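Local structure of subtilisin-like serine protease (Fervidobacterium pennivorans, 1R6V) at residues Val447-Ala457 against Val543-Phe554; Gly462-Met470 against Tyr479-Phe490. The protein degrades keratin into peptides as a subtilisin-like serine protease, allowing the bacterium to grow on native feathers. The protein carries 1 engineered substitution. One frame throughout, in Å; residues are numbered along the deposited sequence.

Contact 1: residues Val447-Ala457 against Val543-Phe554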
loop_
_atom_site.group_PDB
_atom_site.type_symbol
_atom_site.label_atom_id
_atom_site.label_comp_id
_atom_site.label_asym_id
_atom_site.label_seq_id
_atom_site.Cartn_x
_atom_site.Cartn_y
_atom_site.Cartn_z
ATOM N N VAL A 447 -16.741 8.880 -5.861
ATOM C CA VAL A 447 -17.446 7.606 -5.990
ATOM C C VAL A 447 -16.966 6.690 -4.867
ATOM O O VAL A 447 -15.803 6.744 -4.450
ATOM C CB VAL A 447 -17.185 6.906 -7.352
ATOM C CG1 VAL A 447 -17.795 7.718 -8.491
ATOM C CG2 VAL A 447 -15.697 6.717 -7.565
ATOM N N GLU A 448 -17.871 5.859 -4.363
ATOM C CA GLU A 448 -17.511 4.935 -3.301
ATOM C C GLU A 448 -16.416 3.995 -3.769
ATOM O O GLU A 448 -15.513 3.650 -3.005
ATOM C CB GLU A 448 -18.741 4.140 -2.856
ATOM C CG GLU A 448 -19.668 4.978 -2.004
ATOM C CD GLU A 448 -20.974 4.289 -1.699
ATOM O OE1 GLU A 448 -20.944 3.104 -1.305
ATOM O OE2 GLU A 448 -22.029 4.944 -1.842
ATOM N N GLU A 449 -16.497 3.591 -5.033
ATOM C CA GLU A 449 -15.502 2.697 -5.593
ATOM C C GLU A 449 -15.477 2.666 -7.111
ATOM O O GLU A 449 -16.519 2.627 -7.768
ATOM C CB GLU A 449 -15.701 1.263 -5.084
ATOM C CG GLU A 449 -14.651 0.295 -5.636
ATOM C CD GLU A 449 -14.336 -0.841 -4.683
ATOM O OE1 GLU A 449 -13.618 -0.608 -3.684
ATOM O OE2 GLU A 449 -14.819 -1.961 -4.925
ATOM N N PHE A 450 -14.267 2.706 -7.653
ATOM C CA PHE A 450 -14.047 2.601 -9.092
ATOM C C PHE A 450 -13.087 1.420 -9.228
ATOM O O PHE A 450 -12.150 1.303 -8.445
ATOM C CB PHE A 450 -13.374 3.862 -9.649
ATOM C CG PHE A 450 -12.998 3.746 -11.093
ATOM C CD1 PHE A 450 -13.984 3.605 -12.071
ATOM C CD2 PHE A 450 -11.653 3.731 -11.474
ATOM C CE1 PHE A 450 -13.637 3.445 -13.413
ATOM C CE2 PHE A 450 -11.287 3.572 -12.807
ATOM C CZ PHE A 450 -12.276 3.428 -13.784
ATOM N N GLN A 451 -13.324 0.539 -10.191
ATOM C CA GLN A 451 -12.407 -0.592 -10.370
ATOM C C GLN A 451 -11.946 -0.706 -11.802
ATOM O O GLN A 451 -12.676 -0.352 -12.728
ATOM C CB GLN A 451 -13.077 -1.912 -9.992
ATOM C CG GLN A 451 -13.444 -2.059 -8.526
ATOM C CD GLN A 451 -13.950 -3.454 -8.196
ATOM O OE1 GLN A 451 -14.503 -4.143 -9.055
ATOM N NE2 GLN A 451 -13.771 -3.872 -6.946
ATOM N N VAL A 452 -10.715 -1.178 -11.984
ATOM C CA VAL A 452 -10.187 -1.431 -13.315
ATOM C C VAL A 452 -9.914 -2.934 -13.249
ATOM O O VAL A 452 -9.200 -3.404 -12.364
ATOM C CB VAL A 452 -8.886 -0.631 -13.624
ATOM C CG1 VAL A 452 -8.343 -1.036 -15.005
ATOM C CG2 VAL A 452 -9.189 0.885 -13.634
ATOM N N VAL A 453 -10.539 -3.681 -14.149
ATOM C CA VAL A 453 -10.392 -5.133 -14.193
ATOM C C VAL A 453 -9.653 -5.502 -15.472
ATOM O O VAL A 453 -10.169 -5.282 -16.564
ATOM C CB VAL A 453 -11.768 -5.833 -14.206
ATOM C CG1 VAL A 453 -11.587 -7.339 -14.047
ATOM C CG2 VAL A 453 -12.658 -5.280 -13.087
ATOM N N VAL A 454 -8.449 -6.056 -15.334
ATOM C CA VAL A 454 -7.631 -6.445 -16.497
ATOM C C VAL A 454 -7.661 -7.968 -16.617
ATOM O O VAL A 454 -7.369 -8.664 -15.651
ATOM C CB VAL A 454 -6.161 -5.980 -16.320
ATOM C CG1 VAL A 454 -5.351 -6.241 -17.604
ATOM C CG2 VAL A 454 -6.124 -4.495 -15.957
ATOM N N THR A 455 -8.015 -8.479 -17.796
ATOM C CA THR A 455 -8.094 -9.925 -18.016
ATOM C C THR A 455 -7.392 -10.275 -19.317
ATOM O O THR A 455 -6.888 -9.389 -20.004
ATOM C CB THR A 455 -9.549 -10.404 -18.158
ATOM O OG1 THR A 455 -10.160 -9.727 -19.264
ATOM C CG2 THR A 455 -10.343 -10.114 -16.897
ATOM N N ASP A 456 -7.355 -11.564 -19.645
ATOM C CA ASP A 456 -6.751 -11.984 -20.903
ATOM C C ASP A 456 -7.752 -11.640 -22.005
ATOM O O ASP A 456 -8.819 -11.083 -21.729
ATOM C CB ASP A 456 -6.407 -13.489 -20.897
ATOM C CG ASP A 456 -7.575 -14.376 -20.520
ATOM O OD1 ASP A 456 -8.728 -13.912 -20.490
ATOM O OD2 ASP A 456 -7.336 -15.575 -20.266
ATOM N N ALA A 457 -7.414 -11.967 -23.245
ATOM C CA ALA A 457 -8.256 -11.640 -24.397
ATOM C C ALA A 457 -9.728 -12.036 -24.312
ATOM O O ALA A 457 -10.606 -11.235 -24.642
ATOM C CB ALA A 457 -7.634 -12.225 -25.664
ATOM N N VAL A 543 -15.146 8.872 -14.911
ATOM C CA VAL A 543 -15.472 8.075 -13.738
ATOM C C VAL A 543 -16.621 8.770 -13.017
ATOM O O VAL A 543 -16.588 9.979 -12.840
ATOM C CB VAL A 543 -14.248 7.958 -12.804
ATOM C CG1 VAL A 543 -14.662 7.338 -11.462
ATOM C CG2 VAL A 543 -13.183 7.090 -13.479
ATOM N N SER A 544 -17.638 8.009 -12.622
ATOM C CA SER A 544 -18.794 8.578 -11.924
ATOM C C SER A 544 -19.636 7.444 -11.366
ATOM O O SER A 544 -19.331 6.286 -11.582
ATOM C CB SER A 544 -19.647 9.378 -12.905
ATOM O OG SER A 544 -20.332 8.496 -13.782
ATOM N N PRO A 545 -20.716 7.763 -10.643
ATOM C CA PRO A 545 -21.531 6.670 -10.110
ATOM C C PRO A 545 -22.178 5.818 -11.205
ATOM O O PRO A 545 -22.654 4.717 -10.940
ATOM C CB PRO A 545 -22.545 7.394 -9.217
ATOM C CG PRO A 545 -22.601 8.770 -9.776
ATOM C CD PRO A 545 -21.172 9.068 -10.143
ATOM N N ASP A 546 -22.178 6.328 -12.435
ATOM C CA ASP A 546 -22.754 5.621 -13.583
ATOM C C ASP A 546 -21.682 4.880 -14.370
ATOM O O ASP A 546 -21.984 4.145 -15.306
ATOM C CB ASP A 546 -23.436 6.608 -14.527
ATOM C CG ASP A 546 -24.577 7.335 -13.874
ATOM O OD1 ASP A 546 -24.777 8.523 -14.199
ATOM O OD2 ASP A 546 -25.277 6.716 -13.045
ATOM N N ALA A 547 -20.424 5.094 -14.005
ATOM C CA ALA A 547 -19.313 4.441 -14.688
ATOM C C ALA A 547 -18.269 4.151 -13.612
ATOM O O ALA A 547 -17.306 4.902 -13.437
ATOM C CB ALA A 547 -18.747 5.357 -15.769
ATOM N N THR A 548 -18.484 3.039 -12.914
ATOM C CA THR A 548 -17.633 2.628 -11.799
ATOM C C THR A 548 -16.653 1.511 -12.094
ATOM O O THR A 548 -15.958 1.034 -11.189
ATOM C CB THR A 548 -18.483 2.162 -10.617
ATOM O OG1 THR A 548 -19.223 0.996 -10.992
ATOM C CG2 THR A 548 -19.458 3.256 -10.199
ATOM N N GLN A 549 -16.594 1.094 -13.345
ATOM C CA GLN A 549 -15.692 0.020 -13.719
ATOM C C GLN A 549 -15.177 0.157 -15.137
ATOM O O GLN A 549 -15.922 0.530 -16.039
ATOM C CB GLN A 549 -16.405 -1.319 -13.582
ATOM C CG GLN A 549 -15.481 -2.507 -13.762
ATOM C CD GLN A 549 -16.172 -3.809 -13.459
ATOM O OE1 GLN A 549 -16.564 -4.538 -14.362
ATOM N NE2 GLN A 549 -16.335 -4.104 -12.175
ATOM N N LEU A 550 -13.897 -0.152 -15.321
ATOM C CA LEU A 550 -13.257 -0.111 -16.634
ATOM C C LEU A 550 -12.691 -1.511 -16.836
ATOM O O LEU A 550 -11.931 -1.994 -15.998
ATOM C CB LEU A 550 -12.107 0.898 -16.648
ATOM C CG LEU A 550 -11.559 1.449 -17.974
ATOM C CD1 LEU A 550 -10.063 1.571 -17.863
ATOM C CD2 LEU A 550 -11.937 0.590 -19.153
ATOM N N ASN A 551 -13.074 -2.160 -17.932
ATOM C CA ASN A 551 -12.594 -3.506 -18.224
ATOM C C ASN A 551 -11.546 -3.416 -19.316
ATOM O O ASN A 551 -11.760 -2.760 -20.334
ATOM C CB ASN A 551 -13.740 -4.408 -18.701
ATOM C CG ASN A 551 -14.861 -4.514 -17.692
ATOM O OD1 ASN A 551 -14.660 -4.977 -16.572
ATOM N ND2 ASN A 551 -16.058 -4.075 -18.083
ATOM N N VAL A 552 -10.414 -4.078 -19.098
ATOM C CA VAL A 552 -9.322 -4.073 -20.057
ATOM C C VAL A 552 -9.018 -5.518 -20.448
ATOM O O VAL A 552 -8.918 -6.398 -19.589
ATOM C CB VAL A 552 -8.055 -3.423 -19.439
ATOM C CG1 VAL A 552 -6.924 -3.416 -20.449
ATOM C CG2 VAL A 552 -8.365 -2.002 -18.978
ATOM N N ASN A 553 -8.901 -5.767 -21.747
ATOM C CA ASN A 553 -8.608 -7.111 -22.227
ATOM C C ASN A 553 -7.270 -7.123 -22.946
ATOM O O ASN A 553 -7.118 -6.527 -24.013
ATOM C CB ASN A 553 -9.715 -7.587 -23.171
ATOM C CG ASN A 553 -11.043 -7.755 -22.466
ATOM O OD1 ASN A 553 -11.253 -8.720 -21.733
ATOM N ND2 ASN A 553 -11.945 -6.807 -22.672
ATOM N N PHE A 554 -6.292 -7.792 -22.345
ATOM C CA PHE A 554 -4.968 -7.897 -22.933
ATOM C C PHE A 554 -4.988 -8.966 -24.027
ATOM O O PHE A 554 -5.836 -9.862 -24.022
ATOM C CB PHE A 554 -3.939 -8.302 -21.857
ATOM C CG PHE A 554 -3.377 -7.143 -21.061
ATOM C CD1 PHE A 554 -3.710 -5.828 -21.372
ATOM C CD2 PHE A 554 -2.474 -7.371 -20.028
ATOM C CE1 PHE A 554 -3.153 -4.756 -20.677
ATOM C CE2 PHE A 554 -1.907 -6.304 -19.327
ATOM C CZ PHE A 554 -2.247 -4.991 -19.651
#

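Contact 2: residues Gly462-Met470 against Tyr479-Phe490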
loop_
_atom_site.group_PDB
_atom_site.type_symbol
_atom_site.label_atom_id
_atom_site.label_comp_id
_atom_site.label_asym_id
_atom_site.label_seq_id
_atom_site.Cartn_x
_atom_site.Cartn_y
_atom_site.Cartn_z
ATOM N N GLY A 462 -8.047 -13.160 -14.722
ATOM C CA GLY A 462 -7.559 -11.837 -14.385
ATOM C C GLY A 462 -6.036 -11.824 -14.455
ATOM O O GLY A 462 -5.384 -12.832 -14.158
ATOM N N VAL A 463 -5.457 -10.687 -14.826
ATOM C CA VAL A 463 -4.003 -10.560 -14.934
ATOM C C VAL A 463 -3.486 -9.817 -13.705
ATOM O O VAL A 463 -3.823 -8.653 -13.470
ATOM C CB VAL A 463 -3.588 -9.765 -16.204
ATOM C CG1 VAL A 463 -2.089 -9.818 -16.384
ATOM C CG2 VAL A 463 -4.302 -10.313 -17.425
ATOM N N PRO A 464 -2.653 -10.482 -12.900
ATOM C CA PRO A 464 -2.103 -9.867 -11.693
ATOM C C PRO A 464 -0.866 -8.994 -11.882
ATOM O O PRO A 464 -0.075 -9.195 -12.804
ATOM C CB PRO A 464 -1.825 -11.074 -10.798
ATOM C CG PRO A 464 -1.414 -12.118 -11.781
ATOM C CD PRO A 464 -2.358 -11.928 -12.951
ATOM N N THR A 465 -0.721 -8.035 -10.971
ATOM C CA THR A 465 0.398 -7.093 -10.933
ATOM C C THR A 465 0.487 -6.135 -12.115
ATOM O O THR A 465 1.573 -5.690 -12.490
ATOM C CB THR A 465 1.774 -7.809 -10.753
ATOM O OG1 THR A 465 2.194 -8.403 -11.988
ATOM C CG2 THR A 465 1.669 -8.893 -9.683
ATOM N N VAL A 466 -0.659 -5.838 -12.711
ATOM C CA VAL A 466 -0.708 -4.880 -13.808
ATOM C C VAL A 466 -0.841 -3.519 -13.124
ATOM O O VAL A 466 -1.640 -3.356 -12.190
ATOM C CB VAL A 466 -1.924 -5.150 -14.714
ATOM C CG1 VAL A 466 -2.129 -3.986 -15.689
ATOM C CG2 VAL A 466 -1.698 -6.446 -15.495
ATOM N N PHE A 467 -0.044 -2.550 -13.560
ATOM C CA PHE A 467 -0.090 -1.218 -12.969
ATOM C C PHE A 467 -1.237 -0.444 -13.599
ATOM O O PHE A 467 -1.477 -0.547 -14.799
ATOM C CB PHE A 467 1.220 -0.464 -13.222
ATOM C CG PHE A 467 2.406 -1.363 -13.482
ATOM C CD1 PHE A 467 2.616 -1.929 -14.746
ATOM C CD2 PHE A 467 3.325 -1.628 -12.471
ATOM C CE1 PHE A 467 3.732 -2.750 -14.994
ATOM C CE2 PHE A 467 4.438 -2.442 -12.703
ATOM C CZ PHE A 467 4.642 -3.002 -13.968
ATOM N N VAL A 468 -1.962 0.314 -12.780
ATOM C CA VAL A 468 -3.068 1.113 -13.292
ATOM C C VAL A 468 -2.861 2.515 -12.760
ATOM O O VAL A 468 -2.882 2.762 -11.547
ATOM C CB VAL A 468 -4.440 0.569 -12.836
ATOM C CG1 VAL A 468 -5.566 1.473 -13.371
ATOM C CG2 VAL A 468 -4.637 -0.845 -13.355
ATOM N N SER A 469 -2.656 3.436 -13.691
ATOM C CA SER A 469 -2.384 4.820 -13.363
ATOM C C SER A 469 -3.511 5.713 -13.870
ATOM O O SER A 469 -3.810 5.697 -15.059
ATOM C CB SER A 469 -1.059 5.203 -14.032
ATOM O OG SER A 469 -0.629 6.493 -13.668
ATOM N N MET A 470 -4.151 6.464 -12.974
ATOM C CA MET A 470 -5.238 7.367 -13.381
ATOM C C MET A 470 -4.639 8.761 -13.321
ATOM O O MET A 470 -4.397 9.291 -12.247
ATOM C CB MET A 470 -6.436 7.242 -12.428
ATOM C CG MET A 470 -6.966 5.808 -12.291
ATOM S SD MET A 470 -8.372 5.603 -11.137
ATOM C CE MET A 470 -9.693 6.673 -12.019
ATOM N N TYR A 479 -3.077 5.533 -8.197
ATOM C CA TYR A 479 -2.306 4.396 -8.673
ATOM C C TYR A 479 -2.639 3.156 -7.860
ATOM O O TYR A 479 -2.877 3.246 -6.661
ATOM C CB TYR A 479 -0.809 4.712 -8.552
ATOM C CG TYR A 479 0.121 3.543 -8.836
ATOM C CD1 TYR A 479 0.448 2.623 -7.834
ATOM C CD2 TYR A 479 0.675 3.363 -10.099
ATOM C CE1 TYR A 479 1.309 1.548 -8.092
ATOM C CE2 TYR A 479 1.538 2.291 -10.367
ATOM C CZ TYR A 479 1.847 1.392 -9.361
ATOM O OH TYR A 479 2.690 0.333 -9.638
ATOM N N ALA A 480 -2.669 2.007 -8.522
ATOM C CA ALA A 480 -2.923 0.734 -7.852
ATOM C C ALA A 480 -2.470 -0.399 -8.756
ATOM O O ALA A 480 -2.377 -0.248 -9.971
ATOM C CB ALA A 480 -4.401 0.571 -7.528
ATOM N N LYS A 481 -2.193 -1.544 -8.158
ATOM C CA LYS A 481 -1.762 -2.702 -8.929
ATOM C C LYS A 481 -2.862 -3.758 -8.890
ATOM O O LYS A 481 -3.502 -3.953 -7.856
ATOM C CB LYS A 481 -0.483 -3.249 -8.314
ATOM C CG LYS A 481 0.609 -2.200 -8.233
ATOM C CD LYS A 481 1.848 -2.707 -7.515
ATOM C CE LYS A 481 2.744 -3.493 -8.445
ATOM N NZ LYS A 481 4.018 -3.866 -7.757
ATOM N N THR A 482 -3.086 -4.456 -9.997
ATOM C CA THR A 482 -4.135 -5.468 -9.989
ATOM C C THR A 482 -3.746 -6.635 -9.095
ATOM O O THR A 482 -2.574 -6.996 -9.004
ATOM C CB THR A 482 -4.458 -6.006 -11.407
ATOM O OG1 THR A 482 -3.287 -6.607 -11.974
ATOM C CG2 THR A 482 -4.953 -4.870 -12.323
ATOM N N GLY A 483 -4.744 -7.209 -8.429
ATOM C CA GLY A 483 -4.502 -8.349 -7.560
ATOM C C GLY A 483 -4.626 -9.641 -8.349
ATOM O O GLY A 483 -4.721 -9.614 -9.585
ATOM N N PRO A 484 -4.649 -10.797 -7.669
ATOM C CA PRO A 484 -4.763 -12.087 -8.356
ATOM C C PRO A 484 -5.959 -12.239 -9.290
ATOM O O PRO A 484 -5.926 -13.052 -10.219
ATOM C CB PRO A 484 -4.805 -13.090 -7.205
ATOM C CG PRO A 484 -5.447 -12.311 -6.097
ATOM C CD PRO A 484 -4.741 -10.973 -6.207
ATOM N N ASP A 485 -7.026 -11.487 -9.042
ATOM C CA ASP A 485 -8.197 -11.589 -9.904
ATOM C C ASP A 485 -8.229 -10.505 -10.970
ATOM O O ASP A 485 -9.251 -10.302 -11.620
ATOM C CB ASP A 485 -9.487 -11.550 -9.085
ATOM C CG ASP A 485 -9.570 -12.686 -8.071
ATOM O OD1 ASP A 485 -9.135 -13.820 -8.387
ATOM O OD2 ASP A 485 -10.083 -12.445 -6.957
ATOM N N GLY A 486 -7.105 -9.812 -11.138
ATOM C CA GLY A 486 -7.006 -8.776 -12.152
ATOM C C GLY A 486 -7.675 -7.458 -11.809
ATOM O O GLY A 486 -7.781 -6.561 -12.647
ATOM N N ILE A 487 -8.106 -7.319 -10.570
ATOM C CA ILE A 487 -8.786 -6.091 -10.190
ATOM C C ILE A 487 -7.924 -5.095 -9.432
ATOM O O ILE A 487 -7.211 -5.460 -8.502
ATOM C CB ILE A 487 -10.040 -6.420 -9.349
ATOM C CG1 ILE A 487 -10.971 -7.322 -10.164
ATOM C CG2 ILE A 487 -10.751 -5.127 -8.931
ATOM C CD1 ILE A 487 -12.046 -8.013 -9.354
ATOM N N ALA A 488 -7.978 -3.833 -9.856
ATOM C CA ALA A 488 -7.266 -2.756 -9.175
ATOM C C ALA A 488 -8.448 -1.935 -8.666
ATOM O O ALA A 488 -9.276 -1.478 -9.461
ATOM C CB ALA A 488 -6.423 -1.936 -10.156
ATOM N N ARG A 489 -8.535 -1.771 -7.350
ATOM C CA ARG A 489 -9.651 -1.061 -6.732
ATOM C C ARG A 489 -9.260 0.322 -6.281
ATOM O O ARG A 489 -8.203 0.508 -5.677
ATOM C CB ARG A 489 -10.168 -1.826 -5.502
ATOM C CG ARG A 489 -10.458 -3.297 -5.724
ATOM C CD ARG A 489 -10.930 -3.949 -4.423
ATOM N NE ARG A 489 -12.298 -3.561 -4.080
ATOM C CZ ARG A 489 -13.040 -4.148 -3.142
ATOM N NH1 ARG A 489 -12.553 -5.162 -2.432
ATOM N NH2 ARG A 489 -14.281 -3.730 -2.921
ATOM N N PHE A 490 -10.143 1.284 -6.548
ATOM C CA PHE A 490 -9.914 2.676 -6.174
ATOM C C PHE A 490 -11.083 3.172 -5.325
ATOM O O PHE A 490 -12.046 3.700 -5.860
ATOM C CB PHE A 490 -9.805 3.539 -7.439
ATOM C CG PHE A 490 -8.612 3.197 -8.292
ATOM C CD1 PHE A 490 -8.662 2.147 -9.202
ATOM C CD2 PHE A 490 -7.432 3.913 -8.155
ATOM C CE1 PHE A 490 -7.546 1.811 -9.970
ATOM C CE2 PHE A 490 -6.308 3.588 -8.914
ATOM C CZ PHE A 490 -6.367 2.536 -9.822
#

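Contact 1: residues Val447-Ala457 against Val543-Phe554
Phe450 turns one face of its ring to Val543, whose CG2 sits over the centre, 3.7 Å from the ring centroid and 12° off the normal. At the far end of the same pairing Val454 CG1 does likewise to Phe554, 3.8 Å from that centroid, and Phe669 meets the Phe554 ring edge-to-face. Between these two CH-pi contacts, strands 449-455 and 549-553 run parallel as neighbours in one sheet of the first, Ig-like beta-sandwich domain. With CG anti to the backbone N (chi1 174°), Phe450 lies alongside Leu550, and its CZ comes to 3.8 Å from Leu550 CB. An alanine here is likely to leave Val543 CG2 without its ring face and open a gap beside Leu550 CB.

Val452, Val454, Leu550 and Val552 line the buried face of the pair, with Val452 CG1 4.1 Å from Val552 CG2. Leu550 and Val552 go on to Phe538, and Val452 to Val468, so this face packs into the middle of the sandwich. Gln451, Val453 and Thr455, with Gln549, Asn551 and Asn553, make up the more exposed face, where Val453 CG2 rests against the side chain of Gln549.

Outside the strand pairing, Val447 CG1 presses on the turn at Ser544, 3.4 Å from Ser544 C. Six backbone hydrogen bonds alternate along the ladder from Gln451 N to Phe554 N; the straightest is Val552 N to Val453 O, 2.8 Å long with 171° at the hydrogen.

Contact 2: residues Gly462-Met470 against Tyr479-Phe490
Hydrogen bonding gathers on Thr482, which holds the bend of 462-470 in place. Its OG1 donates to Val463 O at 2.6 Å, in the carbonyl plane and on a lone pair, and accepts from Val466 N at 2.8 Å. With chi1 at 60°, OG1 stands between the backbone N and carbonyl carbon of its own residue, where it can bridge the two backbone groups. Thr482 O takes Thr465 N from above the carbonyl plane, and Thr482 N bonds to Val466 O. Beyond it, Val468 and Ala480 form a hydrogen-bonded antiparallel pair.

Apolar and aromatic contacts continue on the inner side. Met470 SD lies over the centre of the Phe490 ring, 3.5 Å from the centroid and 11° off its normal, a Met-aromatic contact. Val468 divides its branches: CG1 reaches Phe490 CZ at 3.8 Å, while CG2 touches Ala488 CB. On the other side of the hairpin Tyr479 OH comes to the edge of the Phe467 ring, 3.5 Å from CD2.

Close backbone approach marks the loop end, where Gly462 CA and Gly486 CA are 3.8 Å apart; a CB on either glycine would clash with the other segment.

Strands 466-470 and 479-481 are the arms of a beta hairpin at one edge of a sheet, and strand 487-490 crosses to the facing sheet, as in a beta sandwich.

How the contacts relate
Contact 2 is nested along the chain inside the loop that contact 1 closes, and their centres lie about 10 Å apart. Strand 446-455 joins them: contact 1 pairs it with 549-553, while its other edge meets strand 487-494, the start of which belongs to contact 2, with Phe450 O 2.8 Å from Phe490 N in a probable hydrogen bond. Glu449 OE2 reinforces this edge through a 2.7 Å salt bridge to Arg489 NH2. Inside the sandwich the two contacts also meet side chain to side chain, Phe450 CE2 lying 3.6 Å from Met470 CE. Both lie away from the probable charge-relay positions (Asp162, Ser381 and the substituted Ala200) and the calcium site, in a domain that may mediate interactions with substrate.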